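Local coordinates for protein peptidyl tryptophan dihydroxylase (Pseudomonas putida, PDB 7CTQ) that probably hydroxylates a tryptophan residue of a peptide twice, as an FAD-dependent monooxygenase needed to make a tryptophylquinone cofactor, at residues Val260-Met265 with Phe276-Ser281; Gly250-Gln255 with Phe305-Ile310. One frame throughout, in Å; residues are numbered along the deposited sequence.

Overall arrangement
Both contacts set a loop segment against a helix, and the loops flank the same strand, 257-259: Gly250-Gln255 comes before it and Val260-Met265 after it. Interaction 1 lies about 4 Å from the chain centre, is almost wholly buried and is polar, its hydroxyls, amides and water gathered beside the FAD. Interaction 2 lies further out, about 14 Å from the chain centre; it has no hydrogen bond between its segments and relies on sulfur, methyl and ring contacts, with Gln307 partly exposed. The centres of interactions 1 and 2 are about 12 Å apart. The two touch directly: Ile310 of helix 299-327 packs on Met265 and Ser281, and Arg309 NH2 probably bonds to Ser280 O.

Interaction 1 (Val260-Met265 with Phe276-Ser281); sequences VGDAAM and FQSLSS. With FAD (flavin-adenine dinucleotide), chain C.
In the FAD-binding loop that follows strand 257-259, Gly261 meets Ser278 and Ser281 of helix 274-282, with only 4.3 Å between Gly261 CA and Ser278 CA. Gly261 N donates to Ser281 OG (2.8 Å), a bent bond with an N-H...O angle of 132°. The hydroxyl lies between its own backbone N and carbonyl carbon (chi1 72°), a placement that also brings it back to the helix, where Ser281 OG donates to Ser278 O at 2.6 Å. With an alanine here, the buried Gly261 N would probably lose its acceptor and Ser278 O the hydroxyl that donates to it, removing the direct hydrogen bond between loop and helix. Gly261 and Asp262 match the Gly-Asp motif of flavoprotein hydroxylases, which typically contacts the FAD pyrophosphate and ribityl chain. Asp262 N donates to FAD O1P (3.0 Å, 158°), and a CB on Gly261 would clash with that same oxygen. The Asp262 carboxylate packs along the ribityl chain, OD2 lying 3.4 Å from FAD C5'. In the Ser278 conformer described, one of two deposited, FAD O3' donates to Ser278 OG (2.7 Å), which is also hydrogen-bonded to Gly274 O. A water joins the two segments, donating to Asp262 OD1 at 2.7 Å and within bonding distance of Met265 O and Ser278 OG. Met265 SD approaches the helix at Ser281 CB, while Phe314 of helix 299-327 packs on the same methionine.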
ATOM      1  N   VAL A 260       3.283  -9.395   1.112  1.00 35.88           N
ATOM      2  CA  VAL A 260       2.154  -8.480   1.177  1.00 33.01           C
ATOM      3  C   VAL A 260       2.633  -7.141   1.702  1.00 35.11           C
ATOM      4  O   VAL A 260       3.698  -7.026   2.315  1.00 37.49           O
ATOM      5  CB  VAL A 260       0.995  -9.009   2.050  1.00 30.80           C
ATOM      6  CG1 VAL A 260       0.401 -10.259   1.432  1.00 30.97           C
ATOM      7  CG2 VAL A 260       1.467  -9.276   3.487  1.00 36.72           C
ATOM      8  N   GLY A 261       1.832  -6.111   1.434  1.00 34.10           N
ATOM      9  CA  GLY A 261       2.160  -4.800   1.962  1.00 31.95           C
ATOM     10  C   GLY A 261       3.379  -4.179   1.302  1.00 42.77           C
ATOM     11  O   GLY A 261       3.682  -4.419   0.126  1.00 35.76           O
ATOM     12  N   ASP A 262       4.084  -3.355   2.089  1.00 32.64           N
ATOM     13  CA  ASP A 262       5.299  -2.683   1.622  1.00 34.59           C
ATOM     14  C   ASP A 262       6.350  -3.671   1.123  1.00 41.03           C
ATOM     15  O   ASP A 262       7.155  -3.334   0.244  1.00 39.61           O
ATOM     16  CB  ASP A 262       5.893  -1.833   2.751  1.00 48.06           C
ATOM     17  CG  ASP A 262       5.298  -0.439   2.828  1.00 48.80           C
ATOM     18  OD1 ASP A 262       4.314  -0.165   2.105  1.00 48.34           O
ATOM     19  OD2 ASP A 262       5.821   0.386   3.622  1.00 48.54           O
ATOM     20  N   ALA A 263       6.381  -4.877   1.692  1.00 34.02           N
ATOM     21  CA  ALA A 263       7.266  -5.911   1.179  1.00 39.45           C
ATOM     22  C   ALA A 263       6.940  -6.282  -0.260  1.00 41.59           C
ATOM     23  O   ALA A 263       7.809  -6.808  -0.964  1.00 38.38           O
ATOM     24  CB  ALA A 263       7.179  -7.158   2.042  1.00 32.41           C
ATOM     25  N   ALA A 264       5.706  -6.047  -0.705  1.00 39.98           N
ATOM     26  CA  ALA A 264       5.342  -6.353  -2.083  1.00 28.95           C
ATOM     27  C   ALA A 264       5.487  -5.128  -2.973  1.00 34.44           C
ATOM     28  O   ALA A 264       6.091  -5.202  -4.052  1.00 34.32           O
ATOM     29  CB  ALA A 264       3.911  -6.901  -2.148  1.00 29.79           C
ATOM     30  N   MET A 265       4.943  -4.003  -2.528  1.00 31.95           N
ATOM     31  CA  MET A 265       4.968  -2.760  -3.276  1.00 33.51           C
ATOM     32  C   MET A 265       4.762  -1.594  -2.324  1.00 31.47           C
ATOM     33  O   MET A 265       3.963  -1.668  -1.388  1.00 34.86           O
ATOM     34  CB  MET A 265       3.879  -2.731  -4.355  1.00 32.32           C
ATOM     35  CG  MET A 265       2.496  -3.159  -3.868  1.00 43.36           C
ATOM     36  SD  MET A 265       1.257  -1.852  -3.720  1.00 71.02           S
ATOM     37  CE  MET A 265       2.227  -0.394  -4.006  1.00 24.58           C
ATOM     38  N   PHE A 276      -3.611   2.498   3.531  1.00 34.89           N
ATOM     39  CA  PHE A 276      -4.684   1.981   2.686  1.00 39.68           C
ATOM     40  C   PHE A 276      -4.119   1.201   1.507  1.00 34.37           C
ATOM     41  O   PHE A 276      -4.634   0.131   1.150  1.00 40.42           O
ATOM     42  CB  PHE A 276      -5.557   3.136   2.195  1.00 41.15           C
ATOM     43  CG  PHE A 276      -6.630   2.720   1.225  1.00 45.14           C
ATOM     44  CD1 PHE A 276      -7.901   2.403   1.677  1.00 51.26           C
ATOM     45  CD2 PHE A 276      -6.371   2.650  -0.143  1.00 48.81           C
ATOM     46  CE1 PHE A 276      -8.898   2.018   0.781  1.00 58.41           C
ATOM     47  CE2 PHE A 276      -7.360   2.270  -1.039  1.00 52.10           C
ATOM     48  CZ  PHE A 276      -8.624   1.952  -0.578  1.00 54.39           C
ATOM     49  N   GLN A 277      -3.079   1.742   0.874  1.00 35.06           N
ATOM     50  CA  GLN A 277      -2.462   1.085  -0.270  1.00 36.97           C
ATOM     51  C   GLN A 277      -1.824  -0.240   0.130  1.00 40.62           C
ATOM     52  O   GLN A 277      -1.848  -1.208  -0.642  1.00 35.07           O
ATOM     53  CB  GLN A 277      -1.454   2.033  -0.895  1.00 31.07           C
ATOM     54  CG  GLN A 277      -2.124   3.300  -1.381  1.00 31.61           C
ATOM     55  CD  GLN A 277      -1.144   4.355  -1.791  1.00 40.50           C
ATOM     56  OE1 GLN A 277       0.046   4.230  -1.532  1.00 38.02           O
ATOM     57  NE2 GLN A 277      -1.634   5.407  -2.433  1.00 37.48           N
ATOM     58  N   SER A 278      -1.267  -0.311   1.344  0.55 36.86           N
ATOM     59  CA  SER A 278      -0.720  -1.573   1.829  0.55 35.30           C
ATOM     60  C   SER A 278      -1.826  -2.575   2.120  0.55 37.46           C
ATOM     61  O   SER A 278      -1.666  -3.776   1.869  0.55 37.44           O
ATOM     62  CB  SER A 278       0.134  -1.324   3.071  0.55 40.04           C
ATOM     63  OG  SER A 278       0.717  -0.033   3.010  0.55 38.62           O
ATOM     64  N   LEU A 279      -2.963  -2.099   2.641  1.00 38.57           N
ATOM     65  CA  LEU A 279      -4.109  -2.982   2.851  1.00 40.48           C
ATOM     66  C   LEU A 279      -4.637  -3.528   1.525  1.00 36.95           C
ATOM     67  O   LEU A 279      -5.019  -4.708   1.435  1.00 34.21           O
ATOM     68  CB  LEU A 279      -5.213  -2.234   3.611  1.00 37.18           C
ATOM     69  CG  LEU A 279      -4.943  -1.855   5.077  1.00 42.20           C
ATOM     70  CD1 LEU A 279      -6.101  -1.038   5.649  1.00 46.27           C
ATOM     71  CD2 LEU A 279      -4.683  -3.103   5.939  1.00 38.31           C
ATOM     72  N   SER A 280      -4.651  -2.691   0.482  1.00 34.67           N
ATOM     73  CA  SER A 280      -5.086  -3.144  -0.842  1.00 30.54           C
ATOM     74  C   SER A 280      -4.244  -4.308  -1.340  1.00 33.37           C
ATOM     75  O   SER A 280      -4.752  -5.212  -2.019  1.00 37.13           O
ATOM     76  CB  SER A 280      -5.010  -1.992  -1.845  1.00 33.64           C
ATOM     77  OG  SER A 280      -5.877  -0.945  -1.449  1.00 45.55           O
ATOM     78  N   SER A 281      -2.944  -4.290  -1.034  1.00 33.50           N
ATOM     79  CA  SER A 281      -2.064  -5.342  -1.519  1.00 32.68           C
ATOM     80  C   SER A 281      -2.325  -6.655  -0.798  1.00 37.44           C
ATOM     81  O   SER A 281      -2.052  -7.723  -1.352  1.00 34.00           O
ATOM     82  CB  SER A 281      -0.606  -4.917  -1.352  1.00 40.92           C
ATOM     83  OG  SER A 281      -0.228  -4.943   0.017  1.00 37.89           O
TER
HETATM   84  PA  FAD C 501       4.815  -2.121   8.378  1.00 44.94           P
HETATM   85  O1A FAD C 501       3.699  -1.256   8.816  1.00 40.84           O
HETATM   86  O2A FAD C 501       6.144  -1.386   8.276  1.00 47.92           O
HETATM   87  O5B FAD C 501       4.854  -3.392   9.284  1.00 46.60           O
HETATM   88  C5B FAD C 501       6.033  -4.215   9.378  1.00 44.08           C
HETATM   89  C4B FAD C 501       6.040  -4.797  10.767  1.00 59.27           C
HETATM   90  O4B FAD C 501       7.068  -5.811  10.849  1.00 61.30           O
HETATM   91  C3B FAD C 501       6.316  -3.806  11.903  1.00 65.72           C
HETATM   92  O3B FAD C 501       5.504  -4.117  13.033  1.00 68.73           O
HETATM   93  C2B FAD C 501       7.813  -4.000  12.173  1.00 66.47           C
HETATM   94  O2B FAD C 501       8.183  -3.731  13.525  1.00 74.80           O
HETATM   95  C1B FAD C 501       7.959  -5.496  11.897  1.00 69.39           C
HETATM   96  N9A FAD C 501       9.289  -5.975  11.546  1.00 64.79           N
HETATM   97  C8A FAD C 501      10.244  -5.378  10.772  1.00 68.96           C
HETATM   98  N7A FAD C 501      11.346  -6.073  10.631  1.00 69.28           N
HETATM   99  C5A FAD C 501      11.108  -7.198  11.400  1.00 65.78           C
HETATM  100  C6A FAD C 501      11.891  -8.332  11.698  1.00 62.70           C
HETATM  101  N6A FAD C 501      13.125  -8.526  11.233  1.00 66.60           N
HETATM  102  N1A FAD C 501      11.353  -9.288  12.500  1.00 58.01           N
HETATM  103  C2A FAD C 501      10.117  -9.104  12.971  1.00 60.19           C
HETATM  104  N3A FAD C 501       9.292  -8.072  12.756  1.00 64.30           N
HETATM  105  C4A FAD C 501       9.844  -7.152  11.960  1.00 69.36           C
HETATM  106  N1  FAD C 501       1.119   5.765   5.311  1.00 49.19           N
HETATM  107  C2  FAD C 501       0.002   6.481   5.640  1.00 44.70           C
HETATM  108  O2  FAD C 501      -1.123   5.980   5.607  1.00 45.91           O
HETATM  109  N3  FAD C 501       0.124   7.798   6.032  1.00 48.47           N
HETATM  110  C4  FAD C 501       1.302   8.508   6.137  1.00 55.73           C
HETATM  111  O4  FAD C 501       1.287   9.679   6.511  1.00 52.80           O
HETATM  112  C4X FAD C 501       2.483   7.744   5.784  1.00 49.98           C
HETATM  113  N5  FAD C 501       3.643   8.343   5.849  1.00 50.47           N
HETATM  114  C5X FAD C 501       4.772   7.614   5.511  1.00 49.53           C
HETATM  115  C6  FAD C 501       6.018   8.239   5.566  1.00 48.79           C
HETATM  116  C7  FAD C 501       7.179   7.556   5.221  1.00 52.47           C
HETATM  117  C7M FAD C 501       8.508   8.261   5.296  1.00 43.83           C
HETATM  118  C8  FAD C 501       7.097   6.217   4.807  1.00 50.23           C
HETATM  119  C8M FAD C 501       8.335   5.445   4.435  1.00 44.60           C
HETATM  120  C9  FAD C 501       5.857   5.588   4.755  1.00 46.80           C
HETATM  121  C9A FAD C 501       4.699   6.276   5.096  1.00 51.06           C
HETATM  122  N10 FAD C 501       3.429   5.662   5.058  1.00 48.02           N
HETATM  123  C10 FAD C 501       2.293   6.376   5.380  1.00 47.96           C
HETATM  124  C1' FAD C 501       3.290   4.282   4.588  1.00 42.11           C
HETATM  125  C2' FAD C 501       3.027   3.269   5.691  1.00 47.80           C
HETATM  126  O2' FAD C 501       3.972   3.398   6.753  1.00 44.68           O
HETATM  127  C3' FAD C 501       3.122   1.872   5.082  1.00 44.22           C
HETATM  128  O3' FAD C 501       2.364   1.874   3.878  1.00 43.02           O
HETATM  129  C4' FAD C 501       2.618   0.730   5.958  1.00 47.88           C
HETATM  130  O4' FAD C 501       3.037   0.891   7.316  1.00 50.93           O
HETATM  131  C5' FAD C 501       3.082  -0.603   5.421  1.00 38.49           C
HETATM  132  O5' FAD C 501       2.424  -1.646   6.155  1.00 36.90           O
HETATM  133  P   FAD C 501       3.087  -3.045   6.331  1.00 41.06           P
HETATM  134  O1P FAD C 501       3.300  -3.618   4.922  1.00 39.11           O
HETATM  135  O2P FAD C 501       2.306  -3.882   7.284  1.00 41.78           O
HETATM  136  O3P FAD C 501       4.515  -2.698   6.930  1.00 42.53           O
HETATM  137  O   HOH W   1       2.222  -0.793   0.459  1.00 43.46           O

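Interaction 2 (Gly250-Gln255 with Phe305-Ile310); sequences GECVGQ and FHQQRI
Cys252 and Gln307 stand opposite each other with their CA atoms 6.3 Å apart, and Val253 faces His306 at a CA-CA distance of 7.1 Å, as an irregular loop passes one side of a helix. No hydrogen bond joins the two segments. In the conformers described (Cys252 and Gln307 each have two deposited), Cys252 SG presses on the aliphatic base of Gln307, 3.5 Å from Gln307 CG. The Gln307 chain then runs out extended and crosses the Val253 side chain at about a right angle, bringing Gln307 NE2 to 3.4 Å from Val253 CG1 in a van der Waals contact. His306 has its ring anti to the backbone N (chi1 -169°), which carries it toward the loop. There Cys252 O lies at the ring edge, near its plane, 3.6 Å from His306 CD2. Cys252 SG approaches the same ring obliquely, 5.0 Å from the His306 centroid. Within the helix, Ile310 CG1 sits over one ring face, 3.6 Å above the plane of His306 and offset toward the rim. His306 NE2 is hydrogen-bonded to Arg259 O, and this bond, with Ile310 against one face, is likely to restrict the ring's rotation. Ile258 touches both Val253 and His306, and helix 285-294 adds Leu292 against Val253 and Val288 against His306, so that helix 299-327 is joined here to strand 257-259, outermost in the seven-stranded, probably Rossmann-type FAD-binding sheet.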
ATOM      1  N   GLY A 250      10.711  -7.507  -6.910  1.00 51.18           N
ATOM      2  CA  GLY A 250      10.990  -8.400  -8.027  1.00 53.28           C
ATOM      3  C   GLY A 250      10.171  -9.677  -7.985  1.00 55.72           C
ATOM      4  O   GLY A 250       9.578 -10.079  -8.989  1.00 49.49           O
ATOM      5  N   GLU A 251      10.132 -10.336  -6.822  1.00 49.32           N
ATOM      6  CA  GLU A 251       9.334 -11.540  -6.604  1.00 51.05           C
ATOM      7  C   GLU A 251       8.384 -11.285  -5.445  1.00 51.37           C
ATOM      8  O   GLU A 251       8.797 -10.745  -4.417  1.00 48.84           O
ATOM      9  CB  GLU A 251      10.219 -12.749  -6.284  1.00 51.46           C
ATOM     10  CG  GLU A 251      11.209 -13.102  -7.368  1.00 65.93           C
ATOM     11  CD  GLU A 251      10.547 -13.223  -8.723  1.00 74.53           C
ATOM     12  OE1 GLU A 251       9.492 -13.895  -8.802  1.00 76.47           O
ATOM     13  OE2 GLU A 251      11.076 -12.641  -9.700  1.00 76.84           O
ATOM     14  N   CYS A 252       7.122 -11.684  -5.583  0.62 45.65           N
ATOM     15  CA  CYS A 252       6.184 -11.453  -4.495  0.62 41.92           C
ATOM     16  C   CYS A 252       5.349 -12.666  -4.110  0.62 38.02           C
ATOM     17  O   CYS A 252       4.508 -12.544  -3.211  0.62 35.95           O
ATOM     18  CB  CYS A 252       5.246 -10.283  -4.829  0.62 41.16           C
ATOM     19  SG  CYS A 252       4.411 -10.430  -6.406  0.62 39.35           S
ATOM     20  N   VAL A 253       5.545 -13.818  -4.748  1.00 34.56           N
ATOM     21  CA  VAL A 253       4.811 -15.023  -4.368  1.00 39.88           C
ATOM     22  C   VAL A 253       5.563 -16.250  -4.880  1.00 40.64           C
ATOM     23  O   VAL A 253       6.135 -16.238  -5.973  1.00 43.50           O
ATOM     24  CB  VAL A 253       3.351 -14.971  -4.888  1.00 38.88           C
ATOM     25  CG1 VAL A 253       3.321 -14.757  -6.399  1.00 42.47           C
ATOM     26  CG2 VAL A 253       2.577 -16.220  -4.486  1.00 39.43           C
ATOM     27  N   GLY A 254       5.545 -17.316  -4.076  1.00 41.56           N
ATOM     28  CA  GLY A 254       6.175 -18.584  -4.396  1.00 36.30           C
ATOM     29  C   GLY A 254       5.223 -19.752  -4.224  1.00 49.91           C
ATOM     30  O   GLY A 254       4.015 -19.557  -4.045  1.00 43.39           O
ATOM     31  N   GLN A 255       5.751 -20.977  -4.281  1.00 45.73           N
ATOM     32  CA  GLN A 255       4.924 -22.158  -4.051  1.00 47.41           C
ATOM     33  C   GLN A 255       4.381 -22.197  -2.628  1.00 36.03           C
ATOM     34  O   GLN A 255       3.290 -22.725  -2.390  1.00 42.53           O
ATOM     35  CB  GLN A 255       5.731 -23.424  -4.333  1.00 50.47           C
ATOM     36  CG  GLN A 255       6.219 -23.524  -5.757  1.00 55.81           C
ATOM     37  CD  GLN A 255       5.076 -23.498  -6.751  1.00 65.25           C
ATOM     38  OE1 GLN A 255       4.929 -22.548  -7.525  1.00 65.34           O
ATOM     39  NE2 GLN A 255       4.251 -24.548  -6.734  1.00 67.96           N
ATOM     40  N   PHE A 305      -1.869 -14.370 -10.516  1.00 31.57           N
ATOM     41  CA  PHE A 305      -2.912 -13.482 -10.017  1.00 32.64           C
ATOM     42  C   PHE A 305      -2.337 -12.455  -9.042  1.00 31.65           C
ATOM     43  O   PHE A 305      -2.630 -11.254  -9.140  1.00 29.30           O
ATOM     44  CB  PHE A 305      -4.033 -14.299  -9.357  1.00 27.87           C
ATOM     45  CG  PHE A 305      -5.202 -13.465  -8.946  1.00 34.10           C
ATOM     46  CD1 PHE A 305      -5.234 -12.857  -7.695  1.00 34.14           C
ATOM     47  CD2 PHE A 305      -6.255 -13.251  -9.825  1.00 37.90           C
ATOM     48  CE1 PHE A 305      -6.294 -12.043  -7.320  1.00 43.55           C
ATOM     49  CE2 PHE A 305      -7.335 -12.451  -9.455  1.00 43.56           C
ATOM     50  CZ  PHE A 305      -7.349 -11.836  -8.203  1.00 45.47           C
ATOM     51  N   HIS A 306      -1.497 -12.898  -8.108  1.00 29.12           N
ATOM     52  CA  HIS A 306      -0.961 -11.973  -7.114  1.00 30.34           C
ATOM     53  C   HIS A 306       0.041 -10.993  -7.725  1.00 33.47           C
ATOM     54  O   HIS A 306      -0.019  -9.790  -7.454  1.00 32.78           O
ATOM     55  CB  HIS A 306      -0.312 -12.742  -5.957  1.00 31.45           C
ATOM     56  CG  HIS A 306       0.031 -11.875  -4.785  1.00 29.53           C
ATOM     57  ND1 HIS A 306      -0.922 -11.170  -4.079  1.00 36.21           N
ATOM     58  CD2 HIS A 306       1.221 -11.592  -4.202  1.00 29.16           C
ATOM     59  CE1 HIS A 306      -0.331 -10.485  -3.113  1.00 30.03           C
ATOM     60  NE2 HIS A 306       0.968 -10.732  -3.161  1.00 35.69           N
ATOM     61  N   GLN A 307       0.984 -11.497  -8.529  0.57 32.65           N
ATOM     62  CA  GLN A 307       1.979 -10.624  -9.148  0.57 30.90           C
ATOM     63  C   GLN A 307       1.309  -9.511  -9.941  0.57 28.34           C
ATOM     64  O   GLN A 307       1.624  -8.330  -9.770  0.57 26.79           O
ATOM     65  CB  GLN A 307       2.889 -11.426 -10.076  0.57 34.01           C
ATOM     66  CG  GLN A 307       3.951 -12.250  -9.408  0.57 39.58           C
ATOM     67  CD  GLN A 307       4.346 -13.431 -10.265  0.57 39.67           C
ATOM     68  OE1 GLN A 307       4.535 -13.299 -11.476  0.57 47.84           O
ATOM     69  NE2 GLN A 307       4.421 -14.604  -9.652  0.57 30.37           N
ATOM     70  N   GLN A 308       0.387  -9.880 -10.825  1.00 28.46           N
ATOM     71  CA  GLN A 308      -0.214  -8.895 -11.715  1.00 32.07           C
ATOM     72  C   GLN A 308      -1.096  -7.905 -10.960  1.00 31.98           C
ATOM     73  O   GLN A 308      -1.114  -6.712 -11.292  1.00 29.49           O
ATOM     74  CB  GLN A 308      -0.989  -9.619 -12.814  1.00 26.14           C
ATOM     75  CG  GLN A 308      -0.066 -10.486 -13.670  1.00 29.27           C
ATOM     76  CD  GLN A 308      -0.796 -11.117 -14.833  1.00 34.75           C
ATOM     77  OE1 GLN A 308      -1.953 -11.498 -14.713  1.00 32.87           O
ATOM     78  NE2 GLN A 308      -0.129 -11.210 -15.974  1.00 43.79           N
ATOM     79  N   ARG A 309      -1.824  -8.362  -9.938  1.00 27.33           N
ATOM     80  CA  ARG A 309      -2.565  -7.425  -9.097  1.00 29.65           C
ATOM     81  C   ARG A 309      -1.620  -6.438  -8.415  1.00 28.62           C
ATOM     82  O   ARG A 309      -1.843  -5.220  -8.448  1.00 27.87           O
ATOM     83  CB  ARG A 309      -3.402  -8.180  -8.053  1.00 30.07           C
ATOM     84  CG  ARG A 309      -4.013  -7.256  -6.979  1.00 32.15           C
ATOM     85  CD  ARG A 309      -4.993  -7.976  -6.031  1.00 31.36           C
ATOM     86  NE  ARG A 309      -5.395  -7.120  -4.908  1.00 33.88           N
ATOM     87  CZ  ARG A 309      -6.327  -6.168  -4.996  1.00 39.30           C
ATOM     88  NH1 ARG A 309      -6.950  -5.953  -6.149  1.00 33.01           N
ATOM     89  NH2 ARG A 309      -6.639  -5.432  -3.938  1.00 33.66           N
ATOM     90  N   ILE A 310      -0.548  -6.948  -7.793  1.00 32.78           N
ATOM     91  CA  ILE A 310       0.394  -6.077  -7.087  1.00 26.88           C
ATOM     92  C   ILE A 310       0.992  -5.045  -8.039  1.00 30.87           C
ATOM     93  O   ILE A 310       1.129  -3.866  -7.694  1.00 30.51           O
ATOM     94  CB  ILE A 310       1.498  -6.917  -6.408  1.00 31.22           C
ATOM     95  CG1 ILE A 310       0.929  -7.771  -5.269  1.00 29.73           C
ATOM     96  CG2 ILE A 310       2.603  -6.027  -5.898  1.00 33.85           C
ATOM     97  CD1 ILE A 310       0.104  -6.999  -4.277  1.00 34.06           C
TER